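Local coordinates for hypothetical protein (Nitrosomonas europaea, PDB 2ODK) that probably acts as the antitoxin component of a type II toxin-antitoxin system, as a member of the Phd/YefM family, at residues H4-Q9 / G26-S31; D20-E25 / L40-E45. All coordinates share one frame; numbering follows the deposited sequence.

Interaction 1 (H4-Q9 / G26-S31)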
loop_
_atom_site.group_PDB
_atom_site.type_symbol
_atom_site.label_atom_id
_atom_site.label_comp_id
_atom_site.label_asym_id
_atom_site.label_seq_id
_atom_site.Cartn_x
_atom_site.Cartn_y
_atom_site.Cartn_z
ATOM N N HIS A 4 10.606 4.334 -3.748
ATOM C CA HIS A 4 10.385 5.785 -3.633
ATOM C C HIS A 4 9.448 6.002 -2.445
ATOM O O HIS A 4 8.609 5.109 -2.135
ATOM C CB HIS A 4 9.738 6.339 -4.901
ATOM C CG HIS A 4 9.477 7.818 -4.866
ATOM N ND1 HIS A 4 10.488 8.760 -4.841
ATOM C CD2 HIS A 4 8.314 8.518 -4.835
ATOM C CE1 HIS A 4 9.958 9.973 -4.793
ATOM N NE2 HIS A 4 8.641 9.854 -4.791
ATOM N N VAL A 5 9.588 7.166 -1.804
ATOM C CA VAL A 5 8.838 7.513 -0.592
ATOM C C VAL A 5 7.945 8.704 -0.867
ATOM O O VAL A 5 8.412 9.797 -1.274
ATOM C CB VAL A 5 9.779 7.895 0.617
ATOM C CG1 VAL A 5 8.941 8.165 1.863
ATOM C CG2 VAL A 5 10.801 6.787 0.878
ATOM N N TRP A 6 6.655 8.505 -0.593
ATOM C CA TRP A 6 5.627 9.507 -0.837
ATOM C C TRP A 6 5.013 9.995 0.489
ATOM O O TRP A 6 4.410 9.190 1.206
ATOM C CB TRP A 6 4.482 8.819 -1.598
ATOM C CG TRP A 6 4.858 8.244 -2.927
ATOM C CD1 TRP A 6 5.614 7.118 -3.175
ATOM C CD2 TRP A 6 4.414 8.725 -4.199
ATOM N NE1 TRP A 6 5.673 6.879 -4.535
ATOM C CE2 TRP A 6 4.949 7.853 -5.186
ATOM C CE3 TRP A 6 3.614 9.806 -4.603
ATOM C CZ2 TRP A 6 4.710 8.038 -6.561
ATOM C CZ3 TRP A 6 3.359 9.975 -5.981
ATOM C CH2 TRP A 6 3.919 9.105 -6.933
ATOM N N PRO A 7 5.145 11.315 0.797
ATOM C CA PRO A 7 4.372 11.851 1.917
ATOM C C PRO A 7 2.895 11.580 1.714
ATOM O O PRO A 7 2.399 11.606 0.572
ATOM C CB PRO A 7 4.654 13.365 1.850
ATOM C CG PRO A 7 6.059 13.406 1.215
ATOM C CD PRO A 7 5.960 12.348 0.138
ATOM N N VAL A 8 2.180 11.399 2.821
ATOM C CA VAL A 8 0.747 11.066 2.760
ATOM C C VAL A 8 -0.052 11.975 1.815
ATOM O O VAL A 8 -0.869 11.494 1.007
ATOM C CB VAL A 8 0.139 10.944 4.191
ATOM C CG1 VAL A 8 0.227 12.278 4.940
ATOM C CG2 VAL A 8 -1.300 10.419 4.098
ATOM N N GLN A 9 0.170 13.283 1.917
ATOM C CA GLN A 9 -0.618 14.190 1.103
ATOM C C GLN A 9 -0.318 14.085 -0.403
ATOM O O GLN A 9 -1.192 14.366 -1.248
ATOM C CB GLN A 9 -0.461 15.631 1.650
ATOM C CG GLN A 9 0.898 16.249 1.384
ATOM C CD GLN A 9 2.016 15.873 2.395
ATOM O OE1 GLN A 9 1.919 14.971 3.235
ATOM N NE2 GLN A 9 3.110 16.625 2.300
ATOM N N GLY A 26 7.395 -1.225 -8.531
ATOM C CA GLY A 26 7.519 -2.030 -7.335
ATOM C C GLY A 26 7.033 -1.272 -6.101
ATOM O O GLY A 26 6.526 -0.160 -6.200
ATOM N N PRO A 27 7.144 -1.920 -4.957
ATOM C CA PRO A 27 6.645 -1.330 -3.690
ATOM C C PRO A 27 6.997 0.142 -3.523
ATOM O O PRO A 27 8.158 0.535 -3.727
ATOM C CB PRO A 27 7.317 -2.187 -2.631
ATOM C CG PRO A 27 7.359 -3.591 -3.322
ATOM C CD PRO A 27 7.718 -3.267 -4.751
ATOM N N GLN A 28 5.993 0.935 -3.161
ATOM C CA GLN A 28 6.157 2.383 -2.949
ATOM C C GLN A 28 5.895 2.678 -1.478
ATOM O O GLN A 28 4.873 2.234 -0.954
ATOM C CB GLN A 28 5.138 3.161 -3.807
ATOM C CG GLN A 28 5.251 2.897 -5.320
ATOM C CD GLN A 28 6.550 3.443 -5.877
ATOM O OE1 GLN A 28 6.843 4.639 -5.743
ATOM N NE2 GLN A 28 7.347 2.565 -6.521
ATOM N N ILE A 29 6.815 3.369 -0.805
ATOM C CA ILE A 29 6.632 3.692 0.616
ATOM C C ILE A 29 5.802 4.953 0.796
ATOM O O ILE A 29 5.895 5.875 -0.010
ATOM C CB ILE A 29 8.003 3.866 1.262
ATOM C CG1 ILE A 29 8.738 2.513 1.200
ATOM C CG2 ILE A 29 7.840 4.346 2.726
ATOM C CD1 ILE A 29 10.230 2.515 1.620
ATOM N N VAL A 30 4.974 4.961 1.836
ATOM C CA VAL A 30 4.234 6.153 2.225
ATOM C C VAL A 30 4.765 6.626 3.578
ATOM O O VAL A 30 4.921 5.805 4.487
ATOM C CB VAL A 30 2.759 5.795 2.409
ATOM C CG1 VAL A 30 1.939 7.024 2.851
ATOM C CG2 VAL A 30 2.213 5.198 1.112
ATOM N N SER A 31 5.010 7.935 3.717
ATOM C CA SER A 31 5.467 8.491 4.985
ATOM C C SER A 31 4.442 9.462 5.590
ATOM O O SER A 31 3.574 10.011 4.865
ATOM C CB SER A 31 6.790 9.227 4.764
ATOM O OG SER A 31 6.638 10.316 3.873
#
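Trp6 NE1 donates a nearly straight hydrogen bond to Gln28 OE1 at 2.8 Å (173° at the hydrogen), linking two parallel neighbours of a beta-alpha-beta crossover, strands 5-7 and 28-31, which are joined by helices 8-13 and 15-24. The oxygen lies almost in the indole plane and offers an in-plane lone pair to the N-H, although the amide itself stands steeply across the ring, 79° from it. Gln28 reaches this edge through a bend at chi2. The other end of its amide, NE2, bonds back to Gly26 O at 2.9 Å, approaching from above that carbonyl plane. With both ends engaged, the buried amide is fixed against flipping. On one face of the indole lies His4 CD2, offset toward the rim, while His4 CB touches Gln28 OE1 at 3.5 Å. Phe18 of helix 15-24 adds an edge-to-face ring contact with Trp6, and the same helix packs on Gln28 and Val30, so this side of the sheet is buried beneath it.

The backbones are laced as a parallel pair. Ile29 N gives to His4 O, Trp6 N to Ile29 O and Ser31 N to Trp6 O. CA-H groups supplement two of these acceptors: Val5 CA approaches Ile29 O, and Val30 CA comes to 3.2 Å from Trp6 O. Pro7 then takes the N-cap position of helix 8-13, where a weak bond from Val8 N to Ser31 O ends the ladder. On the opposite face of the sheet the Val5 and Ile29 side chains cross at a slant, with Val5 CG2 4.1 Å from Ile29 CB, and CG1 of Val5 lies 3.7 Å from Ser31 OG. Turned between its own backbone N and carbonyl carbon (chi1 62°), that hydroxyl oxygen also comes to rest 3.4 Å from Pro7 CA.

Interaction 2 (D20-E25 / L40-E45); sequences DACITE and LVPIGE
Cys22 SG sits over one face of the flat peptide group joining Val41 to Pro42, 3.4 Å from Pro42 N and 3.5 Å from Val41 C. This is helix-on-sheet packing: the last turn of helix 15-24 lies against the end of strand 35-42, their local axes 7.4 Å apart and inclined at 43°, just where Pro42 serves as N-cap of helix 43-52. With SG anti to its backbone N (chi1 171°), Cys22 extends straight toward the strand, and the thiol lies beside the proline ring as well, 3.6 Å from Pro42 CD. Pro42 CG, next along the ring, rests on the helix backbone and meets Cys22 O at 3.4 Å.

Apolar contacts flank the sulfur. Leu40 turns toward the helix and lays its CD2 branch against Cys22 CB at 3.8 Å; its side chain also packs on Phe18 and Leu19 farther up the helix. The strand residues Leu40, Val41 and Pro42 form an antiparallel ladder with a strand of the second subunit, and Cys22 also packs on Ala38 of that subunit, placing Cys22 at the dimer interface. On the more exposed side, the Ile23 chain and the proline ring run antiparallel where they pass, and Ile23 reaches across with its terminal methyl alone, CD1 lying 4.2 Å from Pro42 CB.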
loop_
_atom_site.group_PDB
_atom_site.type_symbol
_atom_site.label_atom_id
_atom_site.label_comp_id
_atom_site.label_asym_id
_atom_site.label_seq_id
_atom_site.Cartn_x
_atom_site.Cartn_y
_atom_site.Cartn_z
ATOM N N ASP A 20 0.231 3.512 -10.046
ATOM C CA ASP A 20 0.924 3.125 -11.281
ATOM C C ASP A 20 2.373 2.783 -11.016
ATOM O O ASP A 20 2.912 1.801 -11.571
ATOM C CB ASP A 20 0.853 4.231 -12.339
ATOM C CG ASP A 20 1.480 3.814 -13.641
ATOM O OD1 ASP A 20 0.889 2.954 -14.317
ATOM O OD2 ASP A 20 2.561 4.334 -13.969
ATOM N N ALA A 21 3.033 3.577 -10.161
ATOM C CA ALA A 21 4.437 3.298 -9.855
ATOM C C ALA A 21 4.560 1.945 -9.117
ATOM O O ALA A 21 5.513 1.185 -9.309
ATOM C CB ALA A 21 5.040 4.407 -9.011
ATOM N N CYS A 22 3.604 1.665 -8.220
ATOM C CA CYS A 22 3.610 0.353 -7.523
ATOM C C CYS A 22 3.650 -0.786 -8.560
ATOM O O CYS A 22 4.443 -1.738 -8.458
ATOM C CB CYS A 22 2.368 0.285 -6.655
ATOM S SG CYS A 22 2.053 -1.321 -5.937
ATOM N N ILE A 23 2.775 -0.683 -9.550
ATOM C CA ILE A 23 2.648 -1.775 -10.526
ATOM C C ILE A 23 3.841 -1.834 -11.489
ATOM O O ILE A 23 4.314 -2.926 -11.840
ATOM C CB ILE A 23 1.308 -1.639 -11.314
ATOM C CG1 ILE A 23 0.109 -1.806 -10.368
ATOM C CG2 ILE A 23 1.242 -2.665 -12.455
ATOM C CD1 ILE A 23 0.256 -2.920 -9.338
ATOM N N THR A 24 4.314 -0.673 -11.934
ATOM C CA THR A 24 5.371 -0.665 -12.939
ATOM C C THR A 24 6.783 -0.744 -12.367
ATOM O O THR A 24 7.708 -1.194 -13.052
ATOM C CB THR A 24 5.250 0.566 -13.848
ATOM O OG1 THR A 24 5.449 1.746 -13.061
ATOM C CG2 THR A 24 3.872 0.618 -14.517
ATOM N N GLU A 25 6.978 -0.270 -11.133
ATOM C CA GLU A 25 8.309 -0.253 -10.570
ATOM C C GLU A 25 8.436 -1.160 -9.355
ATOM O O GLU A 25 9.467 -1.795 -9.160
ATOM C CB GLU A 25 8.743 1.190 -10.260
ATOM C CG GLU A 25 8.755 2.104 -11.501
ATOM C CD GLU A 25 8.955 3.566 -11.164
ATOM O OE1 GLU A 25 9.877 3.861 -10.388
ATOM O OE2 GLU A 25 8.196 4.417 -11.673
ATOM N N LEU A 40 2.992 0.329 -0.383
ATOM C CA LEU A 40 1.963 -0.172 -1.318
ATOM C C LEU A 40 2.651 -1.204 -2.195
ATOM O O LEU A 40 3.627 -0.864 -2.889
ATOM C CB LEU A 40 1.425 0.980 -2.185
ATOM C CG LEU A 40 0.180 0.618 -3.005
ATOM C CD1 LEU A 40 -1.053 0.401 -2.138
ATOM C CD2 LEU A 40 -0.104 1.623 -4.109
ATOM N N VAL A 41 2.142 -2.445 -2.151
ATOM C CA VAL A 41 2.804 -3.592 -2.773
ATOM C C VAL A 41 1.866 -4.156 -3.850
ATOM O O VAL A 41 0.680 -4.251 -3.627
ATOM C CB VAL A 41 3.027 -4.703 -1.704
ATOM C CG1 VAL A 41 3.664 -5.959 -2.303
ATOM C CG2 VAL A 41 3.859 -4.148 -0.520
ATOM N N PRO A 42 2.406 -4.550 -5.020
ATOM C CA PRO A 42 1.525 -5.198 -6.005
ATOM C C PRO A 42 0.873 -6.418 -5.364
ATOM O O PRO A 42 1.535 -7.181 -4.672
ATOM C CB PRO A 42 2.493 -5.664 -7.105
ATOM C CG PRO A 42 3.721 -4.756 -6.967
ATOM C CD PRO A 42 3.810 -4.460 -5.468
ATOM N N ILE A 43 -0.414 -6.624 -5.612
ATOM C CA ILE A 43 -1.126 -7.622 -4.817
ATOM C C ILE A 43 -0.541 -9.037 -5.024
ATOM O O ILE A 43 -0.406 -9.816 -4.063
ATOM C CB ILE A 43 -2.644 -7.593 -5.076
ATOM C CG1 ILE A 43 -3.434 -8.500 -4.110
ATOM C CG2 ILE A 43 -3.007 -7.947 -6.509
ATOM C CD1 ILE A 43 -3.426 -7.926 -2.675
ATOM N N GLY A 44 -0.121 -9.327 -6.258
ATOM C CA GLY A 44 0.417 -10.677 -6.552
ATOM C C GLY A 44 1.698 -10.929 -5.777
ATOM O O GLY A 44 1.951 -12.056 -5.290
ATOM N N GLU A 45 2.516 -9.876 -5.650
ATOM C CA GLU A 45 3.762 -10.009 -4.908
ATOM C C GLU A 45 3.467 -10.276 -3.426
ATOM O O GLU A 45 4.113 -11.140 -2.802
ATOM C CB GLU A 45 4.584 -8.725 -5.057
ATOM C CG GLU A 45 5.873 -8.732 -4.261
ATOM C CD GLU A 45 6.783 -7.544 -4.578
ATOM O OE1 GLU A 45 6.636 -6.944 -5.660
ATOM O OE2 GLU A 45 7.675 -7.221 -3.746
#

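In the fold
The centres of the two contacts are about 12 Å apart, and their segments alternate along the chain: 4-9, 20-25, 26-31, 40-45. Interaction 1 joins strands 5-7 and 28-32, whereas interaction 2 sets helix 15-24 on strand 35-42, so together they involve all three strands of the mixed sheet. They meet directly at Gln28, whose O lies 2.7 Å from Leu40 N in a probable hydrogen bond and whose side chain packs on Ala21 and Cys22. Segment 20-25 is followed directly by segment 26-31, the chain leaving the helix at Gly26. Both contacts touch the second subunit, into which the sheet continues from strand 35-42, so the same elements form the core of the subunit and part of the dimer interface.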